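Side-chain contacts in beta-L-arabinobiosidase (Bacteroides thetaiotaomicron, PDB 5MQR), which hydrolyses glycosidic bonds, probably releasing arabinofuranose-containing units from plant pectin as a multidomain enzyme of a gut bacterium: residues E807-G812 with H929-T934; Y893-D898 with M958-N963; G85-Q90 with Y114-P119; D97-P102 with D177-G182. All coordinates share one frame; numbering follows the deposited sequence.

How the interactions relate
From the N terminus, the first two contacts belong to the beta propeller. Interaction 3 sets the loop before strand 120-123 against strand 86-94 of the same four-stranded blade. Interaction 4 starts within that loop closure but ends beyond it, at 177-182, joining the blade to the next; the two therefore cross, with centres 27 Å apart. Further on, in the glycoside hydrolase domain, interaction 1 closes an excursion from 807-812 to 929-934, and interaction 2, from 893-898 to helix 948-964, crosses it, their nearest atoms about 16 Å apart. The pairs follow in series on opposite sides of the chain's centre; interactions 1 and 4 join loops, 2 a loop to helix, 3 a loop to strand.

Interaction 1. Residues E807-G812 with H929-T934; sequences ESISGG and HPEFRT
Ile809 lays its branched side chain against His929 and Glu931, showing how one aliphatic residue can bring two loop segments together with no hydrogen bond across them. At CB the chain divides. The CG2 methyl, anti to the backbone N, meets the imidazole obliquely, 3.7 Å from His929 CE1, and lies 3.9 Å from Glu931 OE1, an oxygen held in a salt bridge by Arg935. The other branch passes the backbone: Ile809 CG1 comes near the carbonyl of Glu931, and CD1 ends 3.8 Å from Glu931 O and 4.0 Å from Phe932 N.

The receiving surface is shaped by a type I turn from His929 to Phe932, closed by Phe932 N to His929 O at 2.9 Å. Inside it, Glu931 N donates to His929 ND1 over 3.2 Å, with ND1 approached 32° out of the ring plane, while Pro930 CD lies over the rim of one face. A serine in place of His929 would probably leave CG2 of the isoleucine without its aromatic neighbour and the turn without its imidazole acceptor. Loops leading into helices 820-839 and 948-964 thus meet, consistent with the helical-hairpin architecture of six-hairpin glycosidases, probably the class of this MGH1-like domain.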
loop_
_atom_site.group_PDB
_atom_site.type_symbol
_atom_site.label_atom_id
_atom_site.label_comp_id
_atom_site.label_asym_id
_atom_site.label_seq_id
_atom_site.Cartn_x
_atom_site.Cartn_y
_atom_site.Cartn_z
ATOM N N GLU A 807 -49.994 3.251 -7.803
ATOM C CA GLU A 807 -50.162 2.874 -9.211
ATOM C C GLU A 807 -49.284 1.688 -9.654
ATOM O O GLU A 807 -48.841 1.639 -10.806
ATOM C CB GLU A 807 -49.918 4.056 -10.175
ATOM C CG GLU A 807 -50.341 5.448 -9.737
ATOM C CD GLU A 807 -51.733 5.529 -9.169
ATOM O OE1 GLU A 807 -52.665 4.925 -9.732
ATOM O OE2 GLU A 807 -51.868 6.218 -8.128
ATOM N N SER A 808 -49.037 0.742 -8.752
ATOM C CA SER A 808 -48.408 -0.505 -9.134
ATOM C C SER A 808 -49.434 -1.308 -9.932
ATOM O O SER A 808 -50.629 -1.072 -9.812
ATOM C CB SER A 808 -47.950 -1.289 -7.901
ATOM O OG SER A 808 -49.036 -1.871 -7.195
ATOM N N ILE A 809 -48.951 -2.254 -10.734
ATOM C CA ILE A 809 -49.818 -3.156 -11.478
ATOM C C ILE A 809 -50.551 -4.095 -10.515
ATOM O O ILE A 809 -51.791 -4.164 -10.551
ATOM C CB ILE A 809 -49.048 -3.964 -12.544
ATOM C CG1 ILE A 809 -48.490 -3.000 -13.610
ATOM C CG2 ILE A 809 -49.962 -5.006 -13.205
ATOM C CD1 ILE A 809 -47.506 -3.616 -14.592
ATOM N N SER A 810 -49.819 -4.796 -9.641
ATOM C CA SER A 810 -50.487 -5.774 -8.758
ATOM C C SER A 810 -51.448 -5.043 -7.825
ATOM O O SER A 810 -52.510 -5.538 -7.480
ATOM C CB SER A 810 -49.499 -6.627 -7.964
ATOM O OG SER A 810 -48.784 -5.871 -7.011
ATOM N N GLY A 811 -51.034 -3.856 -7.423
ATOM C CA GLY A 811 -51.947 -2.864 -7.002
ATOM C C GLY A 811 -52.289 -2.872 -5.543
ATOM O O GLY A 811 -51.798 -3.688 -4.733
ATOM N N GLY A 812 -53.071 -1.841 -5.247
ATOM C CA GLY A 812 -53.917 -1.808 -4.142
ATOM C C GLY A 812 -54.201 -0.482 -3.506
ATOM O O GLY A 812 -53.983 -0.404 -2.322
ATOM N N HIS A 929 -45.436 -7.129 -19.515
ATOM C CA HIS A 929 -46.788 -7.104 -19.021
ATOM C C HIS A 929 -47.628 -6.054 -19.769
ATOM O O HIS A 929 -47.186 -4.908 -19.935
ATOM C CB HIS A 929 -46.840 -6.884 -17.514
ATOM C CG HIS A 929 -48.147 -7.281 -16.921
ATOM N ND1 HIS A 929 -49.197 -6.407 -16.820
ATOM C CD2 HIS A 929 -48.591 -8.466 -16.446
ATOM C CE1 HIS A 929 -50.240 -7.028 -16.301
ATOM N NE2 HIS A 929 -49.896 -8.280 -16.058
ATOM N N PRO A 930 -48.835 -6.447 -20.240
ATOM C CA PRO A 930 -49.637 -5.503 -21.032
ATOM C C PRO A 930 -50.025 -4.212 -20.306
ATOM O O PRO A 930 -50.285 -3.214 -20.958
ATOM C CB PRO A 930 -50.906 -6.313 -21.400
ATOM C CG PRO A 930 -50.558 -7.756 -21.173
ATOM C CD PRO A 930 -49.478 -7.777 -20.131
ATOM N N GLU A 931 -50.119 -4.245 -18.985
ATOM C CA GLU A 931 -50.338 -3.027 -18.201
ATOM C C GLU A 931 -49.073 -2.220 -17.839
ATOM O O GLU A 931 -49.164 -1.239 -17.071
ATOM C CB GLU A 931 -51.142 -3.339 -16.937
ATOM C CG GLU A 931 -52.470 -4.053 -17.186
ATOM C CD GLU A 931 -53.172 -4.432 -15.885
ATOM O OE1 GLU A 931 -53.151 -3.604 -14.940
ATOM O OE2 GLU A 931 -53.751 -5.555 -15.801
ATOM N N PHE A 932 -47.915 -2.597 -18.391
ATOM C CA PHE A 932 -46.650 -1.880 -18.154
ATOM C C PHE A 932 -46.788 -0.422 -18.573
ATOM O O PHE A 932 -47.072 -0.141 -19.721
ATOM C CB PHE A 932 -45.488 -2.543 -18.925
ATOM C CG PHE A 932 -44.139 -1.909 -18.674
ATOM C CD1 PHE A 932 -43.693 -0.850 -19.465
ATOM C CD2 PHE A 932 -43.308 -2.367 -17.644
ATOM C CE1 PHE A 932 -42.451 -0.268 -19.235
ATOM C CE2 PHE A 932 -42.063 -1.787 -17.427
ATOM C CZ PHE A 932 -41.636 -0.736 -18.213
ATOM N N ARG A 933 -46.582 0.485 -17.615
ATOM C CA ARG A 933 -46.624 1.943 -17.813
ATOM C C ARG A 933 -47.824 2.439 -18.618
ATOM O O ARG A 933 -47.696 3.172 -19.593
ATOM C CB ARG A 933 -45.290 2.461 -18.360
ATOM C CG ARG A 933 -44.138 2.280 -17.363
ATOM C CD ARG A 933 -42.875 3.043 -17.757
ATOM N NE ARG A 933 -43.104 4.490 -17.706
ATOM C CZ ARG A 933 -42.446 5.409 -18.413
ATOM N NH1 ARG A 933 -41.446 5.080 -19.237
ATOM N NH2 ARG A 933 -42.789 6.685 -18.275
ATOM N N THR A 934 -49.001 2.035 -18.150
ATOM C CA THR A 934 -50.274 2.442 -18.739
ATOM C C THR A 934 -51.062 3.410 -17.858
ATOM O O THR A 934 -52.204 3.717 -18.191
ATOM C CB THR A 934 -51.169 1.210 -19.023
ATOM O OG1 THR A 934 -51.284 0.416 -17.830
ATOM C CG2 THR A 934 -50.593 0.358 -20.176
#

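Interaction 2. Residues Y893-D898 with M958-N963; sequences YFNLPD and MANFMN
Asn895 and Asn960 each carry CG anti to the carbonyl carbon (chi1 -59° and -76°), and these torsions bring the two side chains across one another at about a right angle, their amide planes 38° apart. The setting is a Schellman motif in the helical glycoside hydrolase domain: Asn895, with positive phi, is the C-prime residue that ends helix 890-893, while Asn960 projects from helix 948-964.

Contact is made by Asn895 OD1, which rests 3.4 Å from Asn960 CB and accepts a hydrogen bond from Asn964. Alongside it, a water accepts from Asn895 ND2 at 3.0 Å and donates weakly to Asn960 OD1, an oxygen also bonded to Arg1033. The other end of the Asn960 amide faces the finishing helix, where ND2 is 3.0 Å from Tyr893 O and donates to the carbonyl of Trp892. One buried amide thus links a helix terminus, a water and an arginine.

On its own helix, Asn963 turns back to the preceding turn. Its ND2 donates almost straight to Ala959 O (2.9 Å), and the backbone Asn963 N reaches the same oxygen at 2.8 Å from the opposite face of the carbonyl plane.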
loop_
_atom_site.group_PDB
_atom_site.type_symbol
_atom_site.label_atom_id
_atom_site.label_comp_id
_atom_site.label_asym_id
_atom_site.label_seq_id
_atom_site.Cartn_x
_atom_site.Cartn_y
_atom_site.Cartn_z
ATOM N N TYR A 893 -33.929 -9.738 0.002
ATOM C CA TYR A 893 -33.429 -8.640 0.846
ATOM C C TYR A 893 -33.242 -9.087 2.304
ATOM O O TYR A 893 -32.379 -8.569 3.003
ATOM C CB TYR A 893 -34.390 -7.441 0.771
ATOM C CG TYR A 893 -33.898 -6.169 1.367
ATOM C CD1 TYR A 893 -33.984 -5.959 2.718
ATOM C CD2 TYR A 893 -33.420 -5.137 0.565
ATOM C CE1 TYR A 893 -33.520 -4.790 3.288
ATOM C CE2 TYR A 893 -32.982 -3.945 1.114
ATOM C CZ TYR A 893 -33.034 -3.774 2.488
ATOM O OH TYR A 893 -32.612 -2.602 3.089
ATOM N N PHE A 894 -34.045 -10.050 2.747
ATOM C CA PHE A 894 -33.960 -10.562 4.110
ATOM C C PHE A 894 -33.566 -12.021 4.154
ATOM O O PHE A 894 -33.766 -12.684 5.167
ATOM C CB PHE A 894 -35.299 -10.341 4.825
ATOM C CG PHE A 894 -35.795 -8.945 4.732
ATOM C CD1 PHE A 894 -35.388 -7.987 5.641
ATOM C CD2 PHE A 894 -36.641 -8.572 3.719
ATOM C CE1 PHE A 894 -35.828 -6.667 5.537
ATOM C CE2 PHE A 894 -37.091 -7.264 3.610
ATOM C CZ PHE A 894 -36.690 -6.306 4.523
ATOM N N ASN A 895 -32.984 -12.518 3.072
ATOM C CA ASN A 895 -32.624 -13.941 2.948
ATOM C C ASN A 895 -33.775 -14.888 3.350
ATOM O O ASN A 895 -33.557 -15.908 3.996
ATOM C CB ASN A 895 -31.354 -14.237 3.769
ATOM C CG ASN A 895 -30.165 -13.408 3.315
ATOM O OD1 ASN A 895 -29.620 -13.628 2.247
ATOM N ND2 ASN A 895 -29.779 -12.450 4.112
ATOM N N LEU A 896 -34.995 -14.528 2.956
ATOM C CA LEU A 896 -36.172 -15.320 3.306
ATOM C C LEU A 896 -36.200 -16.691 2.626
ATOM O O LEU A 896 -36.415 -17.700 3.303
ATOM C CB LEU A 896 -37.464 -14.526 3.026
ATOM C CG LEU A 896 -38.816 -15.097 3.456
ATOM C CD1 LEU A 896 -39.885 -14.009 3.472
ATOM C CD2 LEU A 896 -39.263 -16.224 2.543
ATOM N N PRO A 897 -36.031 -16.742 1.288
ATOM C CA PRO A 897 -36.269 -18.059 0.657
ATOM C C PRO A 897 -35.223 -19.107 1.019
ATOM O O PRO A 897 -34.110 -18.763 1.394
ATOM C CB PRO A 897 -36.226 -17.745 -0.846
ATOM C CG PRO A 897 -36.545 -16.270 -0.918
ATOM C CD PRO A 897 -35.807 -15.703 0.263
ATOM N N ASP A 898 -35.644 -20.364 0.939
ATOM C CA ASP A 898 -34.772 -21.527 0.962
ATOM C C ASP A 898 -33.788 -21.555 -0.188
ATOM O O ASP A 898 -33.965 -20.880 -1.208
ATOM C CB ASP A 898 -35.610 -22.824 0.873
ATOM C CG ASP A 898 -36.327 -23.125 2.155
ATOM O OD1 ASP A 898 -35.662 -22.971 3.201
ATOM O OD2 ASP A 898 -37.530 -23.507 2.129
HETATM N N MSE A 958 -30.089 -8.947 -4.569
HETATM C CA MSE A 958 -29.278 -9.671 -5.564
HETATM C C MSE A 958 -27.940 -10.023 -4.990
HETATM O O MSE A 958 -27.437 -11.134 -5.189
HETATM C CB MSE A 958 -29.094 -8.838 -6.813
HETATM C CG MSE A 958 -28.531 -9.650 -7.962
HETATM SE SE MSE A 958 -28.194 -8.516 -9.548
HETATM C CE MSE A 958 -29.657 -7.211 -9.645
ATOM N N ALA A 959 -27.368 -9.071 -4.263
ATOM C CA ALA A 959 -26.131 -9.306 -3.530
ATOM C C ALA A 959 -26.292 -10.395 -2.483
ATOM O O ALA A 959 -25.414 -11.235 -2.353
ATOM C CB ALA A 959 -25.633 -8.017 -2.881
ATOM N N ASN A 960 -27.401 -10.379 -1.732
ATOM C CA ASN A 960 -27.636 -11.422 -0.728
ATOM C C ASN A 960 -27.687 -12.786 -1.385
ATOM O O ASN A 960 -27.073 -13.740 -0.911
ATOM C CB ASN A 960 -28.940 -11.182 0.033
ATOM C CG ASN A 960 -28.835 -10.072 1.059
ATOM O OD1 ASN A 960 -27.747 -9.630 1.448
ATOM N ND2 ASN A 960 -29.987 -9.629 1.528
ATOM N N PHE A 961 -28.445 -12.850 -2.472
ATOM C CA PHE A 961 -28.603 -14.057 -3.254
ATOM C C PHE A 961 -27.248 -14.546 -3.729
ATOM O O PHE A 961 -26.938 -15.717 -3.571
ATOM C CB PHE A 961 -29.494 -13.785 -4.453
ATOM C CG PHE A 961 -29.785 -14.996 -5.290
ATOM C CD1 PHE A 961 -30.491 -16.085 -4.755
ATOM C CD2 PHE A 961 -29.439 -15.016 -6.657
ATOM C CE1 PHE A 961 -30.789 -17.171 -5.553
ATOM C CE2 PHE A 961 -29.749 -16.105 -7.450
ATOM C CZ PHE A 961 -30.404 -17.181 -6.896
HETATM N N MSE A 962 -26.435 -13.641 -4.261
HETATM C CA MSE A 962 -25.122 -14.032 -4.786
HETATM C C MSE A 962 -24.135 -14.416 -3.709
HETATM O O MSE A 962 -23.280 -15.289 -3.924
HETATM C CB MSE A 962 -24.571 -12.924 -5.655
HETATM C CG MSE A 962 -25.369 -12.884 -6.954
HETATM SE SE MSE A 962 -24.801 -11.355 -8.054
HETATM C CE MSE A 962 -23.137 -12.170 -8.704
ATOM N N ASN A 963 -24.234 -13.786 -2.546
ATOM C CA ASN A 963 -23.375 -14.135 -1.423
ATOM C C ASN A 963 -23.810 -15.377 -0.648
ATOM O O ASN A 963 -22.953 -16.134 -0.226
ATOM C CB ASN A 963 -23.266 -12.976 -0.429
ATOM C CG ASN A 963 -22.247 -11.963 -0.840
ATOM O OD1 ASN A 963 -21.081 -12.085 -0.468
ATOM N ND2 ASN A 963 -22.663 -10.960 -1.625
HETATM O O HOH W 1 -27.574 -10.403 4.018
#

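Interaction 3. Residues G85-Q90 with Y114-P119; sequences GQFYYQ and YQWTNP
Phe87 and Tyr89, two residues apart on strand 86-94, receive the six-membered ring of Trp116, which reaches them from the loop before strand 120-123. All belong to one four-stranded antiparallel blade of the beta propeller. The loop resembles the Asp box of sialidase-type propellers: Asp112 OD1 accepts from the backbone N of Tyr114 and of Gln115, and Trp116 probably takes the place of the Asp-box tryptophan.

Along the strand, Phe87 comes first. Its CB points to the other segment and lies 3.5 Å from Trp116 CH2, but with CG anti to the carbonyl carbon (chi1 -65°) the ring leads away, to meet Trp388. Tyr88 follows, directed to the other side of the sheet. At Tyr89 the strand again faces the tryptophan: CB is 3.5 Å from Trp116 CZ3, and CG stands anti to the backbone N (chi1 -171°). The phenol ring then presents its edge to the indole face in a T-shaped pair, centroids 5.6 Å apart and planes at 78°. Its OH is fixed by a hydrogen bond to Trp399 O, and Leu56 touches both side chains. With a leucine replacing Trp116, the face under the tyrosine edge would be lost, and a gap would probably open beside both CB atoms. Where the two aromatic rings come nearest, Tyr89 CD2 is 4.1 Å from Trp116 CH2.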
loop_
_atom_site.group_PDB
_atom_site.type_symbol
_atom_site.label_atom_id
_atom_site.label_comp_id
_atom_site.label_asym_id
_atom_site.label_seq_id
_atom_site.Cartn_x
_atom_site.Cartn_y
_atom_site.Cartn_z
ATOM N N GLY A 85 22.164 -21.089 1.439
ATOM C CA GLY A 85 21.697 -20.324 2.576
ATOM C C GLY A 85 22.594 -19.174 3.002
ATOM O O GLY A 85 22.401 -18.645 4.083
ATOM N N GLN A 86 23.554 -18.754 2.180
ATOM C CA GLN A 86 24.492 -17.686 2.577
ATOM C C GLN A 86 24.727 -16.668 1.479
ATOM O O GLN A 86 24.801 -17.044 0.311
ATOM C CB GLN A 86 25.861 -18.265 2.987
ATOM C CG GLN A 86 25.808 -19.001 4.313
ATOM C CD GLN A 86 27.110 -19.663 4.726
ATOM O OE1 GLN A 86 27.082 -20.737 5.303
ATOM N NE2 GLN A 86 28.245 -19.030 4.448
ATOM N N PHE A 87 24.907 -15.402 1.880
ATOM C CA PHE A 87 25.378 -14.361 0.988
ATOM C C PHE A 87 26.871 -14.526 0.765
ATOM O O PHE A 87 27.596 -14.865 1.693
ATOM C CB PHE A 87 25.154 -12.978 1.562
ATOM C CG PHE A 87 23.713 -12.599 1.721
ATOM C CD1 PHE A 87 23.039 -12.845 2.919
ATOM C CD2 PHE A 87 23.043 -11.952 0.695
ATOM C CE1 PHE A 87 21.719 -12.464 3.079
ATOM C CE2 PHE A 87 21.730 -11.567 0.839
ATOM C CZ PHE A 87 21.063 -11.823 2.024
ATOM N N TYR A 88 27.311 -14.280 -0.469
ATOM C CA TYR A 88 28.709 -14.165 -0.819
ATOM C C TYR A 88 28.910 -12.788 -1.443
ATOM O O TYR A 88 28.203 -12.402 -2.399
ATOM C CB TYR A 88 29.105 -15.285 -1.776
ATOM C CG TYR A 88 29.119 -16.623 -1.082
ATOM C CD1 TYR A 88 27.963 -17.354 -0.940
ATOM C CD2 TYR A 88 30.280 -17.127 -0.521
ATOM C CE1 TYR A 88 27.964 -18.562 -0.265
ATOM C CE2 TYR A 88 30.293 -18.341 0.155
ATOM C CZ TYR A 88 29.124 -19.054 0.284
ATOM O OH TYR A 88 29.094 -20.268 0.939
ATOM N N TYR A 89 29.891 -12.064 -0.888
ATOM C CA TYR A 89 30.153 -10.653 -1.154
ATOM C C TYR A 89 31.623 -10.577 -1.555
ATOM O O TYR A 89 32.514 -10.915 -0.765
ATOM C CB TYR A 89 29.875 -9.854 0.114
ATOM C CG TYR A 89 29.885 -8.346 -0.020
ATOM C CD1 TYR A 89 31.066 -7.653 -0.228
ATOM C CD2 TYR A 89 28.710 -7.604 0.116
ATOM C CE1 TYR A 89 31.084 -6.282 -0.333
ATOM C CE2 TYR A 89 28.717 -6.221 0.036
ATOM C CZ TYR A 89 29.907 -5.565 -0.198
ATOM O OH TYR A 89 29.950 -4.197 -0.319
ATOM N N GLN A 90 31.864 -10.176 -2.800
ATOM C CA GLN A 90 33.205 -10.077 -3.386
ATOM C C GLN A 90 33.491 -8.595 -3.575
ATOM O O GLN A 90 32.583 -7.849 -3.922
ATOM C CB GLN A 90 33.222 -10.760 -4.746
ATOM C CG GLN A 90 34.588 -11.039 -5.294
ATOM C CD GLN A 90 34.651 -11.125 -6.824
ATOM O OE1 GLN A 90 34.318 -10.167 -7.515
ATOM N NE2 GLN A 90 35.124 -12.254 -7.348
ATOM N N TYR A 114 23.618 -9.607 7.964
ATOM C CA TYR A 114 23.982 -8.614 8.998
ATOM C C TYR A 114 25.351 -8.854 9.650
ATOM O O TYR A 114 26.095 -7.905 9.922
ATOM C CB TYR A 114 22.904 -8.572 10.099
ATOM C CG TYR A 114 21.586 -8.023 9.614
ATOM C CD1 TYR A 114 20.681 -8.835 8.936
ATOM C CD2 TYR A 114 21.263 -6.674 9.785
ATOM C CE1 TYR A 114 19.481 -8.318 8.456
ATOM C CE2 TYR A 114 20.064 -6.159 9.321
ATOM C CZ TYR A 114 19.179 -6.981 8.657
ATOM O OH TYR A 114 17.979 -6.470 8.216
ATOM N N GLN A 115 25.647 -10.124 9.917
ATOM C CA GLN A 115 26.897 -10.587 10.549
ATOM C C GLN A 115 27.693 -11.370 9.505
ATOM O O GLN A 115 27.242 -12.403 8.997
ATOM C CB GLN A 115 26.547 -11.502 11.725
ATOM C CG GLN A 115 27.729 -12.104 12.464
ATOM C CD GLN A 115 27.336 -13.214 13.444
ATOM O OE1 GLN A 115 26.337 -13.924 13.272
ATOM N NE2 GLN A 115 28.152 -13.386 14.469
ATOM N N TRP A 116 28.900 -10.900 9.240
ATOM C CA TRP A 116 29.732 -11.417 8.170
ATOM C C TRP A 116 31.074 -11.963 8.695
ATOM O O TRP A 116 31.606 -11.488 9.695
ATOM C CB TRP A 116 30.028 -10.293 7.174
ATOM C CG TRP A 116 28.820 -9.774 6.499
ATOM C CD1 TRP A 116 27.886 -8.928 7.018
ATOM C CD2 TRP A 116 28.399 -10.078 5.171
ATOM N NE1 TRP A 116 26.899 -8.691 6.091
ATOM C CE2 TRP A 116 27.191 -9.382 4.946
ATOM C CE3 TRP A 116 28.920 -10.875 4.152
ATOM C CZ2 TRP A 116 26.493 -9.468 3.748
ATOM C CZ3 TRP A 116 28.248 -10.942 2.959
ATOM C CH2 TRP A 116 27.041 -10.246 2.760
ATOM N N THR A 117 31.626 -12.939 7.987
ATOM C CA THR A 117 32.995 -13.372 8.210
ATOM C C THR A 117 33.958 -12.265 7.755
ATOM O O THR A 117 33.571 -11.332 7.017
ATOM C CB THR A 117 33.315 -14.633 7.396
ATOM O OG1 THR A 117 33.087 -14.366 6.008
ATOM C CG2 THR A 117 32.434 -15.815 7.840
ATOM N N ASN A 118 35.203 -12.384 8.181
ATOM C CA ASN A 118 36.244 -11.476 7.732
ATOM C C ASN A 118 36.557 -11.637 6.234
ATOM O O ASN A 118 36.467 -12.739 5.700
ATOM C CB ASN A 118 37.520 -11.660 8.575
ATOM C CG ASN A 118 37.321 -11.247 10.037
ATOM O OD1 ASN A 118 36.534 -10.352 10.363
ATOM N ND2 ASN A 118 38.023 -11.911 10.917
ATOM N N PRO A 119 36.907 -10.520 5.550
ATOM C CA PRO A 119 37.366 -10.616 4.158
ATOM C C PRO A 119 38.512 -11.587 4.093
ATOM O O PRO A 119 39.410 -11.532 4.921
ATOM C CB PRO A 119 37.866 -9.208 3.820
ATOM C CG PRO A 119 37.194 -8.323 4.796
ATOM C CD PRO A 119 36.824 -9.125 6.014
#

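Interaction 4. Residues D97-P102 with D177-G182; sequences DEHVPP and DDPNDG
His99 lies against Pro179 where two blades of the beta propeller adjoin. Each residue sits in the loop between the second and third strands of its blade, and His99 holds a positive-phi place in a type II turn from Asp97 to Val100.

The apolar part of the contact is a CH-pi interaction. Pro179 CD stands almost exactly above the imidazole centre, 3.8 Å from the centroid of the His99 ring and 6° off the normal, while Pro179 CG is 3.8 Å from His99 CD2. Glu98 CG lies toward the rim of the opposite face, so the ring is sandwiched between aliphatic carbons. Ile148, on the blade carrying Pro179, touches both it and His99.

The polar part runs through a water in the plane of the ring, 2.7 Å from His99 ND1; the water donates to Asp177 O over 2.8 Å. One face and the edge thus meet different residues of one loop, the edge through the water.

Lys134 forms salt bridges with Asp177 and Asp181. Hydrogen bonds within the loop help shape it: Asp178 N donates to Asp177 OD1, and an Asx turn is closed by Asn180 N to Asp178 OD1 at 3.1 Å, the nitrogen standing 68° out of the carboxylate plane.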
loop_
_atom_site.group_PDB
_atom_site.type_symbol
_atom_site.label_atom_id
_atom_site.label_comp_id
_atom_site.label_asym_id
_atom_site.label_seq_id
_atom_site.Cartn_x
_atom_site.Cartn_y
_atom_site.Cartn_z
ATOM N N ASP A 97 45.292 3.586 -3.711
ATOM C CA ASP A 97 45.005 4.334 -4.931
ATOM C C ASP A 97 44.512 3.396 -6.041
ATOM O O ASP A 97 45.046 2.295 -6.236
ATOM C CB ASP A 97 46.266 5.057 -5.377
ATOM C CG ASP A 97 46.695 6.147 -4.398
ATOM O OD1 ASP A 97 47.378 5.858 -3.394
ATOM O OD2 ASP A 97 46.350 7.316 -4.627
ATOM N N GLU A 98 43.482 3.832 -6.749
ATOM C CA GLU A 98 42.965 3.116 -7.920
ATOM C C GLU A 98 44.061 2.995 -8.956
ATOM O O GLU A 98 44.782 3.973 -9.238
ATOM C CB GLU A 98 41.748 3.835 -8.536
ATOM C CG GLU A 98 41.006 3.029 -9.604
ATOM C CD GLU A 98 39.668 3.646 -10.011
ATOM O OE1 GLU A 98 38.706 3.587 -9.222
ATOM O OE2 GLU A 98 39.593 4.207 -11.124
ATOM N N HIS A 99 44.219 1.763 -9.451
ATOM C CA HIS A 99 45.215 1.415 -10.465
ATOM C C HIS A 99 46.666 1.566 -10.003
ATOM O O HIS A 99 47.591 1.622 -10.842
ATOM C CB HIS A 99 44.984 2.219 -11.760
ATOM C CG HIS A 99 43.606 2.058 -12.337
ATOM N ND1 HIS A 99 43.064 2.955 -13.232
ATOM C CD2 HIS A 99 42.665 1.098 -12.150
ATOM C CE1 HIS A 99 41.851 2.557 -13.571
ATOM N NE2 HIS A 99 41.585 1.435 -12.926
ATOM N N VAL A 100 46.871 1.614 -8.686
ATOM C CA VAL A 100 48.212 1.598 -8.122
ATOM C C VAL A 100 48.345 0.276 -7.383
ATOM O O VAL A 100 47.640 0.051 -6.389
ATOM C CB VAL A 100 48.499 2.806 -7.198
ATOM C CG1 VAL A 100 49.912 2.714 -6.603
ATOM C CG2 VAL A 100 48.323 4.106 -7.984
ATOM N N PRO A 101 49.236 -0.606 -7.868
ATOM C CA PRO A 101 49.374 -1.930 -7.258
ATOM C C PRO A 101 49.960 -1.866 -5.841
ATOM O O PRO A 101 50.512 -0.833 -5.478
ATOM C CB PRO A 101 50.326 -2.658 -8.201
ATOM C CG PRO A 101 51.107 -1.579 -8.881
ATOM C CD PRO A 101 50.240 -0.359 -8.919
ATOM N N PRO A 102 49.842 -2.925 -5.038
ATOM C CA PRO A 102 49.189 -4.184 -5.419
ATOM C C PRO A 102 47.662 -4.127 -5.392
ATOM O O PRO A 102 47.071 -3.109 -5.048
ATOM C CB PRO A 102 49.750 -5.205 -4.399
ATOM C CG PRO A 102 50.165 -4.386 -3.220
ATOM C CD PRO A 102 50.581 -3.045 -3.764
ATOM N N ASP A 177 47.608 4.799 -16.498
ATOM C CA ASP A 177 47.406 3.704 -17.434
ATOM C C ASP A 177 46.070 3.024 -17.184
ATOM O O ASP A 177 45.493 3.137 -16.105
ATOM C CB ASP A 177 48.572 2.708 -17.320
ATOM C CG ASP A 177 48.673 1.735 -18.498
ATOM O OD1 ASP A 177 47.897 1.813 -19.474
ATOM O OD2 ASP A 177 49.567 0.868 -18.426
ATOM N N ASP A 178 45.567 2.363 -18.219
ATOM C CA ASP A 178 44.258 1.719 -18.212
ATOM C C ASP A 178 44.432 0.181 -18.239
ATOM O O ASP A 178 44.855 -0.376 -19.270
ATOM C CB ASP A 178 43.493 2.197 -19.440
ATOM C CG ASP A 178 42.209 1.438 -19.672
ATOM O OD1 ASP A 178 41.551 1.022 -18.677
ATOM O OD2 ASP A 178 41.857 1.272 -20.865
ATOM N N PRO A 179 44.120 -0.509 -17.112
ATOM C CA PRO A 179 44.254 -1.972 -17.092
ATOM C C PRO A 179 43.155 -2.712 -17.885
ATOM O O PRO A 179 43.294 -3.904 -18.172
ATOM C CB PRO A 179 44.152 -2.299 -15.597
ATOM C CG PRO A 179 43.255 -1.240 -15.054
ATOM C CD PRO A 179 43.646 0.003 -15.809
ATOM N N ASN A 180 42.088 -1.999 -18.245
ATOM C CA ASN A 180 40.963 -2.565 -18.983
ATOM C C ASN A 180 41.023 -2.135 -20.433
ATOM O O ASN A 180 40.001 -1.775 -21.022
ATOM C CB ASN A 180 39.654 -2.092 -18.364
ATOM C CG ASN A 180 39.667 -2.201 -16.861
ATOM O OD1 ASN A 180 40.177 -3.179 -16.295
ATOM N ND2 ASN A 180 39.119 -1.191 -16.197
ATOM N N ASP A 181 42.234 -2.185 -20.998
ATOM C CA ASP A 181 42.502 -1.710 -22.361
ATOM C C ASP A 181 42.446 -2.869 -23.391
ATOM O O ASP A 181 42.669 -2.652 -24.594
ATOM C CB ASP A 181 43.863 -1.003 -22.420
ATOM C CG ASP A 181 45.014 -1.898 -21.980
ATOM O OD1 ASP A 181 44.751 -2.990 -21.424
ATOM O OD2 ASP A 181 46.184 -1.500 -22.168
ATOM N N GLY A 182 42.173 -4.082 -22.904
ATOM C CA GLY A 182 42.190 -5.276 -23.732
ATOM C C GLY A 182 43.598 -5.783 -23.985
ATOM O O GLY A 182 43.792 -6.626 -24.868
HETATM O O HOH W 2 44.583 4.948 -14.199
#